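Local coordinates for protein mannan endo-1,6-alpha-mannosidase (Chaetomium thermophilum, PDB 6RY0) that probably cleaves alpha-1,6-mannosidic linkages as a family 76 glycosidase and is thought to transfer GPI-anchored glycoproteins into the fungal cell wall, at residues Y75-G80 and T317-T322; N195-A200 and A264-H269; T239-D244 and I294-F299; A258-N263 and L321-Y326. All blocks are in the same frame, centred on the assembly; numbering follows the deposited sequence. Where two conformers were deposited one is given.

Contact 1 of 4, residues Y75-G80 and T317-T322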
loop_
_atom_site.group_PDB
_atom_site.type_symbol
_atom_site.label_atom_id
_atom_site.label_comp_id
_atom_site.label_asym_id
_atom_site.label_seq_id
_atom_site.Cartn_x
_atom_site.Cartn_y
_atom_site.Cartn_z
ATOM N N TYR A 75 -1.962 4.402 -13.448
ATOM C CA TYR A 75 -3.246 3.720 -13.305
ATOM C C TYR A 75 -3.992 4.163 -12.040
ATOM O O TYR A 75 -3.380 4.681 -11.092
ATOM C CB TYR A 75 -3.020 2.201 -13.323
ATOM C CG TYR A 75 -2.609 1.699 -14.674
ATOM C CD1 TYR A 75 -3.557 1.416 -15.641
ATOM C CD2 TYR A 75 -1.270 1.527 -15.006
ATOM C CE1 TYR A 75 -3.176 0.936 -16.902
ATOM C CE2 TYR A 75 -0.899 1.046 -16.251
ATOM C CZ TYR A 75 -1.857 0.749 -17.179
ATOM O OH TYR A 75 -1.494 0.277 -18.429
ATOM N N TRP A 76 -5.291 3.909 -12.025
ATOM C CA TRP A 76 -6.209 4.302 -10.950
ATOM C C TRP A 76 -5.713 3.938 -9.565
ATOM O O TRP A 76 -5.796 4.755 -8.637
ATOM C CB TRP A 76 -7.540 3.608 -11.242
ATOM C CG TRP A 76 -8.645 3.795 -10.259
ATOM C CD1 TRP A 76 -9.413 4.920 -10.069
ATOM C CD2 TRP A 76 -9.180 2.802 -9.384
ATOM N NE1 TRP A 76 -10.371 4.684 -9.107
ATOM C CE2 TRP A 76 -10.266 3.382 -8.701
ATOM C CE3 TRP A 76 -8.885 1.464 -9.147
ATOM C CZ2 TRP A 76 -11.017 2.689 -7.789
ATOM C CZ3 TRP A 76 -9.638 0.775 -8.209
ATOM C CH2 TRP A 76 -10.713 1.394 -7.560
ATOM N N TRP A 77 -5.202 2.724 -9.370
ATOM C CA TRP A 77 -4.813 2.328 -8.030
ATOM C C TRP A 77 -3.713 3.211 -7.480
ATOM O O TRP A 77 -3.614 3.362 -6.253
ATOM C CB TRP A 77 -4.339 0.861 -8.027
ATOM C CG TRP A 77 -2.976 0.692 -8.517
ATOM C CD1 TRP A 77 -2.537 0.662 -9.813
ATOM C CD2 TRP A 77 -1.801 0.656 -7.687
ATOM N NE1 TRP A 77 -1.158 0.606 -9.834
ATOM C CE2 TRP A 77 -0.683 0.571 -8.542
ATOM C CE3 TRP A 77 -1.592 0.671 -6.299
ATOM C CZ2 TRP A 77 0.622 0.468 -8.054
ATOM C CZ3 TRP A 77 -0.304 0.552 -5.829
ATOM C CH2 TRP A 77 0.773 0.456 -6.701
ATOM N N GLU A 78 -2.871 3.785 -8.346
ATOM C CA GLU A 78 -1.764 4.615 -7.863
ATOM C C GLU A 78 -2.282 5.933 -7.293
ATOM O O GLU A 78 -1.646 6.529 -6.439
ATOM C CB GLU A 78 -0.731 4.783 -8.976
ATOM C CG GLU A 78 0.548 5.436 -8.482
ATOM C CD GLU A 78 1.691 5.371 -9.472
ATOM O OE1 GLU A 78 1.684 4.603 -10.427
ATOM O OE2 GLU A 78 2.686 6.149 -9.200
ATOM N N GLY A 79 -3.452 6.367 -7.759
ATOM C CA GLY A 79 -4.111 7.470 -7.104
ATOM C C GLY A 79 -4.473 7.119 -5.673
ATOM O O GLY A 79 -4.284 7.914 -4.752
ATOM N N GLY A 80 -4.994 5.916 -5.467
ATOM C CA GLY A 80 -5.300 5.461 -4.131
ATOM C C GLY A 80 -4.067 5.372 -3.244
ATOM O O GLY A 80 -4.092 5.729 -2.054
ATOM N N THR A 317 8.421 -0.851 -14.011
ATOM C CA THR A 317 7.211 -0.220 -14.501
ATOM C C THR A 317 6.747 0.866 -13.539
ATOM O O THR A 317 7.215 0.957 -12.403
ATOM C CB THR A 317 6.081 -1.237 -14.614
ATOM O OG1 THR A 317 5.750 -1.657 -13.293
ATOM C CG2 THR A 317 6.447 -2.461 -15.479
ATOM N N ALA A 318 5.780 1.672 -13.981
ATOM C CA ALA A 318 5.235 2.723 -13.134
ATOM C C ALA A 318 4.814 2.159 -11.777
ATOM O O ALA A 318 5.069 2.765 -10.736
ATOM C CB ALA A 318 4.065 3.400 -13.810
ATOM N N ASP A 319 4.147 1.010 -11.777
ATOM C CA ASP A 319 3.696 0.453 -10.523
ATOM C C ASP A 319 4.910 0.166 -9.595
ATOM O O ASP A 319 4.914 0.476 -8.405
ATOM C CB ASP A 319 2.944 -0.869 -10.721
ATOM C CG ASP A 319 1.586 -0.737 -11.369
ATOM O OD1 ASP A 319 1.069 0.362 -11.656
ATOM O OD2 ASP A 319 0.986 -1.813 -11.490
ATOM N N MET A 320 5.941 -0.457 -10.156
ATOM C CA MET A 320 7.093 -0.890 -9.370
ATOM C C MET A 320 7.865 0.262 -8.724
ATOM O O MET A 320 8.469 0.091 -7.666
ATOM C CB MET A 320 8.054 -1.717 -10.243
ATOM C CG MET A 320 7.436 -3.004 -10.745
ATOM S SD MET A 320 8.492 -3.774 -11.995
ATOM C CE MET A 320 7.311 -4.935 -12.688
ATOM N N LEU A 321 7.814 1.442 -9.338
ATOM C CA LEU A 321 8.498 2.617 -8.804
ATOM C C LEU A 321 7.925 3.093 -7.478
ATOM O O LEU A 321 8.569 3.859 -6.759
ATOM C CB LEU A 321 8.476 3.718 -9.863
ATOM C CG LEU A 321 9.180 3.381 -11.181
ATOM C CD1 LEU A 321 8.802 4.371 -12.246
ATOM C CD2 LEU A 321 10.687 3.302 -11.016
ATOM N N THR A 322 6.709 2.646 -7.157
ATOM C CA THR A 322 6.045 3.041 -5.917
ATOM C C THR A 322 6.337 2.102 -4.750
ATOM O O THR A 322 6.056 2.440 -3.604
ATOM C CB THR A 322 4.527 3.104 -6.077
ATOM O OG1 THR A 322 3.979 1.787 -6.183
ATOM C CG2 THR A 322 4.120 3.936 -7.265
HETATM O O HOH W 1 0.320 3.070 -12.238
HETATM O O HOH W 2 4.817 5.472 -10.618
#
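The indole edge of W77 meets the carboxylate of D319, with the two planes 87° apart, while E78 CB lies over one indole face, offset toward the rim. W77 NE1 donates to D319 OD1 at 2.9 Å, and the acceptor lies almost exactly in the ring plane. Seen from D319, the donor stands well above the carboxylate plane. Further round the indole, W77 CH2 comes 3.5 Å from T322 OG1, a hydroxyl hydrogen-bonded to D319 O. D319 OD1 is gripped a second time by a water that also donates to E78 OE1, accepts from Y75 N and lies at the edge of the Y75 ring. The extended E78 chain (CG anti to the backbone N, chi1 -171°) brings OE2 to 3.3 Å from T322 CG2; a second water bridges E78 OE2 and A318 O. A leucine in place of W77 has no N-H to offer, and D319 OD1, left with the bridging water, would probably let its carboxylate turn more freely. W77 also touches D129, a ligand of a second calcium site, empty here, and the A318 side chain lies about 7 Å from the bound calcium, placing this junction beside both sites in a fold consistent with the family 76 (alpha/alpha)6 barrel.

Contact 2 of 4, residues N195-A200 and A264-H269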
loop_
_atom_site.group_PDB
_atom_site.type_symbol
_atom_site.label_atom_id
_atom_site.label_comp_id
_atom_site.label_asym_id
_atom_site.label_seq_id
_atom_site.Cartn_x
_atom_site.Cartn_y
_atom_site.Cartn_z
ATOM N N ASN A 195 -2.573 -14.376 -7.236
ATOM C CA ASN A 195 -1.323 -13.771 -6.912
ATOM C C ASN A 195 -1.238 -13.329 -5.469
ATOM O O ASN A 195 -2.225 -13.185 -4.751
ATOM C CB ASN A 195 -0.963 -12.666 -7.870
ATOM C CG ASN A 195 -1.930 -11.544 -7.911
ATOM O OD1 ASN A 195 -2.983 -11.535 -7.263
ATOM N ND2 ASN A 195 -1.579 -10.543 -8.691
ATOM N N THR A 196 -0.002 -13.142 -5.030
ATOM C CA THR A 196 0.229 -12.735 -3.667
ATOM C C THR A 196 -0.430 -11.422 -3.348
ATOM O O THR A 196 -1.072 -11.313 -2.300
ATOM C CB THR A 196 1.720 -12.709 -3.373
ATOM O OG1 THR A 196 2.187 -14.031 -3.601
ATOM C CG2 THR A 196 1.987 -12.252 -1.960
ATOM N N ILE A 197 -0.270 -10.412 -4.195
ATOM C CA ILE A 197 -0.673 -9.076 -3.776
ATOM C C ILE A 197 -2.185 -8.995 -3.508
ATOM O O ILE A 197 -2.604 -8.334 -2.549
ATOM C CB ILE A 197 -0.183 -7.977 -4.736
ATOM C CG1 ILE A 197 -0.467 -6.588 -4.160
ATOM C CG2 ILE A 197 -0.769 -8.133 -6.152
ATOM C CD1 ILE A 197 0.241 -6.294 -2.935
ATOM N N ALA A 198 -3.027 -9.628 -4.329
ATOM C CA ALA A 198 -4.460 -9.585 -4.062
ATOM C C ALA A 198 -4.765 -10.149 -2.676
ATOM O O ALA A 198 -5.548 -9.608 -1.892
ATOM C CB ALA A 198 -5.215 -10.414 -5.127
ATOM N N ASN A 199 -4.150 -11.291 -2.400
ATOM C CA ASN A 199 -4.362 -11.975 -1.137
ATOM C C ASN A 199 -3.756 -11.210 0.031
ATOM O O ASN A 199 -4.333 -11.176 1.110
ATOM C CB ASN A 199 -3.836 -13.411 -1.278
ATOM C CG ASN A 199 -4.767 -14.213 -2.125
ATOM O OD1 ASN A 199 -5.833 -14.626 -1.634
ATOM N ND2 ASN A 199 -4.446 -14.394 -3.407
ATOM N N ALA A 200 -2.587 -10.597 -0.179
ATOM C CA ALA A 200 -1.939 -9.791 0.847
ATOM C C ALA A 200 -2.783 -8.572 1.215
ATOM O O ALA A 200 -2.844 -8.217 2.379
ATOM C CB ALA A 200 -0.553 -9.381 0.379
ATOM N N ALA A 264 6.266 -8.931 0.292
ATOM C CA ALA A 264 6.767 -9.330 1.607
ATOM C C ALA A 264 6.432 -8.274 2.643
ATOM O O ALA A 264 6.054 -8.606 3.771
ATOM C CB ALA A 264 8.271 -9.609 1.567
ATOM N N ALA A 265 6.585 -6.998 2.311
ATOM C CA ALA A 265 6.341 -5.963 3.302
ATOM C C ALA A 265 4.868 -5.906 3.711
ATOM O O ALA A 265 4.579 -5.637 4.886
ATOM C CB ALA A 265 6.799 -4.588 2.798
ATOM N N LEU A 266 3.933 -6.133 2.792
ATOM C CA LEU A 266 2.533 -6.096 3.152
ATOM C C LEU A 266 2.193 -7.268 4.065
ATOM O O LEU A 266 1.412 -7.129 5.000
ATOM C CB LEU A 266 1.649 -6.078 1.896
ATOM C CG LEU A 266 0.165 -5.815 2.169
ATOM C CD1 LEU A 266 -0.060 -4.616 3.066
ATOM C CD2 LEU A 266 -0.537 -5.606 0.847
ATOM N N LEU A 267 2.744 -8.453 3.791
ATOM C CA LEU A 267 2.532 -9.577 4.683
ATOM C C LEU A 267 3.132 -9.305 6.058
ATOM O O LEU A 267 2.523 -9.658 7.073
ATOM C CB LEU A 267 3.073 -10.862 4.098
ATOM C CG LEU A 267 2.361 -11.356 2.830
ATOM C CD1 LEU A 267 2.926 -12.690 2.407
ATOM C CD2 LEU A 267 0.881 -11.435 3.006
ATOM N N LEU A 268 4.320 -8.706 6.126
ATOM C CA LEU A 268 4.882 -8.310 7.417
ATOM C C LEU A 268 3.931 -7.374 8.167
ATOM O O LEU A 268 3.703 -7.545 9.354
ATOM C CB LEU A 268 6.251 -7.644 7.198
ATOM C CG LEU A 268 6.867 -7.042 8.460
ATOM C CD1 LEU A 268 7.238 -8.101 9.491
ATOM C CD2 LEU A 268 8.078 -6.207 8.118
ATOM N N HIS A 269 3.420 -6.373 7.463
ATOM C CA HIS A 269 2.500 -5.400 8.057
ATOM C C HIS A 269 1.278 -6.119 8.629
ATOM O O HIS A 269 0.947 -5.914 9.801
ATOM C CB HIS A 269 2.150 -4.402 6.958
ATOM C CG HIS A 269 1.364 -3.201 7.366
ATOM N ND1 HIS A 269 0.007 -3.100 7.161
ATOM C CD2 HIS A 269 1.774 -1.995 7.821
ATOM C CE1 HIS A 269 -0.367 -1.872 7.460
ATOM N NE2 HIS A 269 0.675 -1.176 7.860
#
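T196, the first residue of helix 196-213, reaches L267 through its methyl, CG2 standing 4.5 Å from L267 CD1. Its hydroxyl serves another part of the chain and bonds to Y243 O. One residue on, I197 sends CG1 anti to the backbone N (chi1 -172°), which carries CD1 to within 3.9 Å of L266 CD2; the two side chains cross at about a right angle. The short helical segments 196-200 and 264-269 run nearly parallel, 19° between their directions, with axes 9.7 Å apart at closest approach. Such side-by-side, same-sense packing is consistent with neighbouring inner helices of an (alpha/alpha)6 barrel, the fold of family 76. The helix start is capped by N195, whose side chain accepts a weak bond from A198 N. N199 also serves the helix start: its ND2 donates to N195 O at 2.9 Å, while OD1 accepts from L180 N. A200 then brings the backbones nearest, its CA 5.9 Å from L267 CA. The small side chain fits between two leucines, with A200 CB 3.6 Å from L267 CD2 and 3.8 Å from L266 CD2. L266 CD2 also rests against the A200 carbonyl carbon, while L267 continues outward to L229 of helix 216-231 and L290 of helix 281-298.

Contact 3 of 4, residues T239-D244 and I294-F299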
loop_
_atom_site.group_PDB
_atom_site.type_symbol
_atom_site.label_atom_id
_atom_site.label_comp_id
_atom_site.label_asym_id
_atom_site.label_seq_id
_atom_site.Cartn_x
_atom_site.Cartn_y
_atom_site.Cartn_z
ATOM N N THR A 239 12.887 -20.137 3.382
ATOM C CA THR A 239 13.556 -18.824 3.415
ATOM C C THR A 239 12.629 -17.660 3.752
ATOM O O THR A 239 13.121 -16.558 4.021
ATOM C CB THR A 239 14.217 -18.499 2.066
ATOM O OG1 THR A 239 13.148 -18.261 1.135
ATOM C CG2 THR A 239 15.102 -19.640 1.593
ATOM N N TRP A 240 11.327 -17.866 3.668
ATOM C CA TRP A 240 10.357 -16.803 3.887
ATOM C C TRP A 240 10.457 -15.677 2.871
ATOM O O TRP A 240 9.875 -14.614 3.079
ATOM C CB TRP A 240 10.329 -16.324 5.343
ATOM C CG TRP A 240 9.715 -17.377 6.221
ATOM C CD1 TRP A 240 10.218 -18.607 6.551
ATOM C CD2 TRP A 240 8.407 -17.351 6.786
ATOM N NE1 TRP A 240 9.319 -19.318 7.300
ATOM C CE2 TRP A 240 8.203 -18.563 7.462
ATOM C CE3 TRP A 240 7.379 -16.413 6.783
ATOM C CZ2 TRP A 240 7.021 -18.853 8.147
ATOM C CZ3 TRP A 240 6.204 -16.719 7.453
ATOM C CH2 TRP A 240 6.050 -17.921 8.126
ATOM N N ALA A 241 11.109 -15.928 1.742
ATOM C CA ALA A 241 10.872 -15.139 0.555
ATOM C C ALA A 241 9.393 -15.181 0.196
ATOM O O ALA A 241 8.704 -16.155 0.489
ATOM C CB ALA A 241 11.681 -15.688 -0.607
ATOM N N VAL A 242 8.930 -14.138 -0.480
ATOM C CA VAL A 242 7.530 -14.022 -0.860
ATOM C C VAL A 242 7.434 -13.799 -2.361
ATOM O O VAL A 242 7.839 -12.749 -2.898
ATOM C CB VAL A 242 6.815 -12.920 -0.066
ATOM C CG1 VAL A 242 5.346 -12.831 -0.498
ATOM C CG2 VAL A 242 6.916 -13.187 1.436
ATOM N N TYR A 243 6.978 -14.833 -3.050
ATOM C CA TYR A 243 6.909 -14.882 -4.491
ATOM C C TYR A 243 5.628 -14.205 -5.007
ATOM O O TYR A 243 4.813 -13.716 -4.241
ATOM C CB TYR A 243 6.983 -16.354 -4.928
ATOM C CG TYR A 243 8.220 -17.058 -4.392
ATOM C CD1 TYR A 243 9.477 -16.516 -4.567
ATOM C CD2 TYR A 243 8.097 -18.244 -3.696
ATOM C CE1 TYR A 243 10.597 -17.155 -4.075
ATOM C CE2 TYR A 243 9.204 -18.890 -3.192
ATOM C CZ TYR A 243 10.474 -18.332 -3.381
ATOM O OH TYR A 243 11.621 -18.936 -2.903
ATOM N N ASP A 244 5.497 -14.158 -6.317
ATOM C CA ASP A 244 4.487 -13.306 -6.927
ATOM C C ASP A 244 3.124 -13.964 -7.131
ATOM O O ASP A 244 2.111 -13.293 -6.982
ATOM C CB ASP A 244 4.990 -12.745 -8.263
ATOM C CG ASP A 244 4.144 -11.580 -8.722
ATOM O OD1 ASP A 244 4.263 -10.520 -8.049
ATOM O OD2 ASP A 244 3.336 -11.708 -9.674
ATOM N N ILE A 294 12.973 -9.965 4.549
ATOM C CA ILE A 294 12.995 -8.650 3.918
ATOM C C ILE A 294 14.349 -7.984 4.046
ATOM O O ILE A 294 14.879 -7.410 3.080
ATOM C CB ILE A 294 11.890 -7.785 4.524
ATOM C CG1 ILE A 294 10.524 -8.244 4.048
ATOM C CG2 ILE A 294 12.108 -6.307 4.241
ATOM C CD1 ILE A 294 9.366 -7.766 4.920
ATOM N N LEU A 295 14.915 -8.043 5.240
ATOM C CA LEU A 295 16.204 -7.424 5.474
ATOM C C LEU A 295 17.284 -8.091 4.634
ATOM O O LEU A 295 18.180 -7.426 4.126
ATOM C CB LEU A 295 16.571 -7.452 6.960
ATOM C CG LEU A 295 15.670 -6.604 7.835
ATOM C CD1 LEU A 295 15.910 -6.905 9.292
ATOM C CD2 LEU A 295 15.793 -5.113 7.558
ATOM N N ARG A 296 17.194 -9.405 4.475
ATOM C CA ARG A 296 18.135 -10.154 3.660
ATOM C C ARG A 296 18.002 -9.841 2.177
ATOM O O ARG A 296 18.992 -9.736 1.453
ATOM C CB ARG A 296 17.873 -11.646 3.923
ATOM C CG ARG A 296 18.677 -12.619 3.091
ATOM C CD ARG A 296 18.137 -14.030 3.218
ATOM N NE ARG A 296 16.812 -14.098 2.592
ATOM C CZ ARG A 296 15.759 -14.786 3.021
ATOM N NH1 ARG A 296 15.832 -15.549 4.108
ATOM N NH2 ARG A 296 14.616 -14.703 2.361
ATOM N N ASP A 297 16.763 -9.758 1.718
ATOM C CA ASP A 297 16.507 -9.715 0.289
ATOM C C ASP A 297 16.436 -8.321 -0.313
ATOM O O ASP A 297 16.893 -8.126 -1.452
ATOM C CB ASP A 297 15.191 -10.447 -0.025
ATOM C CG ASP A 297 15.241 -11.936 0.282
ATOM O OD1 ASP A 297 16.366 -12.503 0.264
ATOM O OD2 ASP A 297 14.162 -12.534 0.488
ATOM N N PHE A 298 15.841 -7.376 0.403
ATOM C CA PHE A 298 15.533 -6.076 -0.201
ATOM C C PHE A 298 16.421 -4.948 0.251
ATOM O O PHE A 298 16.395 -3.896 -0.362
ATOM C CB PHE A 298 14.065 -5.685 0.041
ATOM C CG PHE A 298 13.119 -6.604 -0.668
ATOM C CD1 PHE A 298 12.995 -6.546 -2.038
ATOM C CD2 PHE A 298 12.402 -7.551 0.033
ATOM C CE1 PHE A 298 12.151 -7.418 -2.703
ATOM C CE2 PHE A 298 11.569 -8.418 -0.612
ATOM C CZ PHE A 298 11.460 -8.363 -1.992
ATOM N N PHE A 299 17.202 -5.120 1.305
ATOM C CA PHE A 299 18.066 -4.049 1.776
ATOM C C PHE A 299 19.487 -4.394 1.415
ATOM O O PHE A 299 20.018 -5.436 1.778
ATOM C CB PHE A 299 17.863 -3.805 3.273
ATOM C CG PHE A 299 16.569 -3.095 3.547
ATOM C CD1 PHE A 299 15.375 -3.785 3.638
ATOM C CD2 PHE A 299 16.523 -1.718 3.659
ATOM C CE1 PHE A 299 14.173 -3.120 3.870
ATOM C CE2 PHE A 299 15.337 -1.055 3.880
ATOM C CZ PHE A 299 14.161 -1.741 3.979
#
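R296 takes hold of the carbonyl of T239 end-on, NH1 and NH2 both donating to the one oxygen, T239 O. The NH1 bond to T239 O is 2.9 Å long and arrives in the carbonyl plane, on a lone pair. The NH2 bond to T239 O, also 2.9 Å, comes from 44° above that plane and is not directed at a lone pair. Both follow the guanidinium plane, with N-H to acceptor angles near 145°, as expected when two donors share one acceptor. The side-on edge is used as well: R296 NE donates to D297 OD1 at 2.9 Å and NH2 to D297 OD2 at 2.9 Å, a two-pronged salt bridge in which NH2 serves both partners. A bend at chi3 (68°) turns the arginine back onto its sequence neighbour. On the loop side, T239 OG1 accepts from A241 N at 3.2 Å in an ST turn, and T239 N donates to D236 OD1. A241 CB lies 4.2 Å from D297 OD2. An asparagine in place of D297 carries no charge to balance the guanidinium, which would probably be freer to swing away from T239 O. The chemistry implies a surface clasp: the carboxylate orients the arginine, and the arginine ties the loop carbonyl to the last turns of helix 281-298.

Contact 4 of 4, residues A258-N263 and L321-Y326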
loop_
_atom_site.group_PDB
_atom_site.type_symbol
_atom_site.label_atom_id
_atom_site.label_comp_id
_atom_site.label_asym_id
_atom_site.label_seq_id
_atom_site.Cartn_x
_atom_site.Cartn_y
_atom_site.Cartn_z
ATOM N N ALA A 258 9.462 -14.113 -8.911
ATOM C CA ALA A 258 9.840 -12.711 -8.742
ATOM C C ALA A 258 9.441 -12.257 -7.344
ATOM O O ALA A 258 8.327 -12.495 -6.893
ATOM C CB ALA A 258 9.157 -11.826 -9.777
ATOM N N GLN A 259 10.359 -11.565 -6.697
ATOM C CA GLN A 259 10.225 -11.057 -5.327
ATOM C C GLN A 259 10.100 -9.541 -5.341
ATOM O O GLN A 259 11.103 -8.828 -5.371
ATOM C CB GLN A 259 11.403 -11.484 -4.480
ATOM C CG GLN A 259 11.458 -12.989 -4.211
ATOM C CD GLN A 259 12.695 -13.350 -3.413
ATOM O OE1 GLN A 259 12.841 -12.894 -2.245
ATOM N NE2 GLN A 259 13.548 -14.127 -3.968
ATOM N N PHE A 260 8.859 -9.049 -5.324
ATOM C CA PHE A 260 8.608 -7.624 -5.260
ATOM C C PHE A 260 8.521 -7.198 -3.802
ATOM O O PHE A 260 7.871 -7.868 -2.973
ATOM C CB PHE A 260 7.338 -7.252 -6.019
ATOM C CG PHE A 260 7.466 -7.456 -7.500
ATOM C CD1 PHE A 260 8.167 -6.542 -8.257
ATOM C CD2 PHE A 260 6.947 -8.565 -8.124
ATOM C CE1 PHE A 260 8.335 -6.732 -9.603
ATOM C CE2 PHE A 260 7.117 -8.764 -9.486
ATOM C CZ PHE A 260 7.809 -7.852 -10.210
ATOM N N SER A 261 9.144 -6.066 -3.489
ATOM C CA SER A 261 9.299 -5.659 -2.104
ATOM C C SER A 261 7.965 -5.521 -1.387
ATOM O O SER A 261 7.836 -5.898 -0.213
ATOM C CB SER A 261 10.061 -4.343 -2.062
ATOM O OG SER A 261 9.333 -3.277 -2.629
ATOM N N TYR A 262 6.970 -4.985 -2.078
ATOM C CA TYR A 262 5.698 -4.688 -1.413
ATOM C C TYR A 262 4.947 -5.944 -1.012
ATOM O O TYR A 262 4.097 -5.862 -0.137
ATOM C CB TYR A 262 4.820 -3.733 -2.246
ATOM C CG TYR A 262 4.056 -4.295 -3.442
ATOM C CD1 TYR A 262 4.543 -5.343 -4.232
ATOM C CD2 TYR A 262 2.838 -3.747 -3.790
ATOM C CE1 TYR A 262 3.847 -5.821 -5.330
ATOM C CE2 TYR A 262 2.151 -4.225 -4.907
ATOM C CZ TYR A 262 2.645 -5.278 -5.662
ATOM O OH TYR A 262 1.964 -5.782 -6.743
ATOM N N ASN A 263 5.195 -7.072 -1.651
ATOM C CA ASN A 263 4.516 -8.304 -1.264
ATOM C C ASN A 263 4.970 -8.780 0.098
ATOM O O ASN A 263 4.160 -8.978 1.019
ATOM C CB ASN A 263 4.715 -9.407 -2.322
ATOM C CG ASN A 263 3.712 -9.340 -3.432
ATOM O OD1 ASN A 263 2.567 -8.936 -3.212
ATOM N ND2 ASN A 263 4.096 -9.792 -4.621
ATOM N N LEU A 321 7.814 1.442 -9.338
ATOM C CA LEU A 321 8.498 2.617 -8.804
ATOM C C LEU A 321 7.925 3.093 -7.478
ATOM O O LEU A 321 8.569 3.859 -6.759
ATOM C CB LEU A 321 8.476 3.718 -9.863
ATOM C CG LEU A 321 9.180 3.381 -11.181
ATOM C CD1 LEU A 321 8.802 4.371 -12.246
ATOM C CD2 LEU A 321 10.687 3.302 -11.016
ATOM N N THR A 322 6.709 2.646 -7.157
ATOM C CA THR A 322 6.045 3.041 -5.917
ATOM C C THR A 322 6.337 2.102 -4.750
ATOM O O THR A 322 6.056 2.440 -3.604
ATOM C CB THR A 322 4.527 3.104 -6.077
ATOM O OG1 THR A 322 3.979 1.787 -6.183
ATOM C CG2 THR A 322 4.120 3.936 -7.265
ATOM N N PHE A 323 6.859 0.908 -5.018
ATOM C CA PHE A 323 6.821 -0.124 -3.968
ATOM C C PHE A 323 7.673 0.241 -2.772
ATOM O O PHE A 323 7.280 0.014 -1.624
ATOM C CB PHE A 323 7.215 -1.498 -4.503
ATOM C CG PHE A 323 6.322 -2.092 -5.561
ATOM C CD1 PHE A 323 5.028 -1.606 -5.831
ATOM C CD2 PHE A 323 6.768 -3.188 -6.296
ATOM C CE1 PHE A 323 4.237 -2.190 -6.808
ATOM C CE2 PHE A 323 5.970 -3.771 -7.252
ATOM C CZ PHE A 323 4.712 -3.271 -7.518
ATOM N N LYS A 324 8.871 0.787 -3.015
ATOM C CA LYS A 324 9.783 1.036 -1.903
ATOM C C LYS A 324 9.213 2.091 -0.941
ATOM O O LYS A 324 9.537 2.077 0.247
ATOM C CB LYS A 324 11.203 1.338 -2.394
ATOM C CG LYS A 324 11.305 2.533 -3.323
ATOM C CD LYS A 324 12.743 2.791 -3.780
ATOM C CE LYS A 324 13.385 1.605 -4.454
ATOM N NZ LYS A 324 14.637 1.972 -5.179
ATOM N N GLY A 325 8.358 2.999 -1.408
ATOM C CA GLY A 325 7.700 3.909 -0.487
ATOM C C GLY A 325 6.779 3.199 0.485
ATOM O O GLY A 325 6.708 3.520 1.671
ATOM N N TYR A 326 5.991 2.246 -0.037
ATOM C CA TYR A 326 5.134 1.422 0.829
ATOM C C TYR A 326 5.973 0.643 1.828
ATOM O O TYR A 326 5.611 0.533 3.002
ATOM C CB TYR A 326 4.287 0.421 0.035
ATOM C CG TYR A 326 3.628 1.008 -1.178
ATOM C CD1 TYR A 326 3.205 2.326 -1.224
ATOM C CD2 TYR A 326 3.432 0.241 -2.302
ATOM C CE1 TYR A 326 2.636 2.866 -2.361
ATOM C CE2 TYR A 326 2.839 0.758 -3.449
ATOM C CZ TYR A 326 2.455 2.067 -3.471
ATOM O OH TYR A 326 1.917 2.652 -4.605
#
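The backbones come closest where Y262, early in helix 261-278, faces F323, early in helix 323-337, their CA atoms 5.3 Å apart. Their rings form a face-to-face stack, with centroids separated by 3.6 Å and planes inclined by only 8°. F323 CE1 lies over the centre of the tyrosine ring, and the closest pair is Y262 CZ to F323 CZ at 3.4 Å. The first torsion explains the overlap: Y262 CG sits between the backbone N and the carbonyl carbon (chi1 78°), laying the ring along its partner. F260, the N-cap residue, approaches the same phenylalanine differently. Its CD1 lies at the edge of the F323 ring, close to that ring's plane and 3.7 Å from F323 CE2. The two planes stand 84° apart. S261 fills in at the root of the stack, with OG 3.3 Å from F323 CB, while that hydroxyl finds its hydrogen-bond partner in E306. K324 points away from the interface and sends NZ to a salt bridge with E310. F323 is therefore held on one face by tyrosine and at one edge by phenylalanine. The three rings make an aromatic cluster, with Y262 and F323 buried, that joins the N-terminal ends of helices 261-278 and 323-337, which fits two neighbouring inner helices of the (alpha/alpha)6 barrel known in family 76.

Contacts 1 and 4 share L321 and T322, with centres 11 Å apart, and M320 CE touches F260 CE1 at 3.7 Å. Contacts 2 and 4 both use helix 261-278 and meet where I197 CD1 comes 3.4 Å from Y262 CE2. Contact 3 joins contact 2 through a probable hydrogen bond, T196 N to D244 O at 2.9 Å, and its centre is about 17 Å from that of the chain. Distances between side chains grade the set against D129, a calcium-binding residue without metal here: W77 of contact 1 lies about 3 Å from it, I197 of contact 2 about 8 Å and Y262 of contact 4 about 9 Å. Contact 3 lies away from the annotated sites.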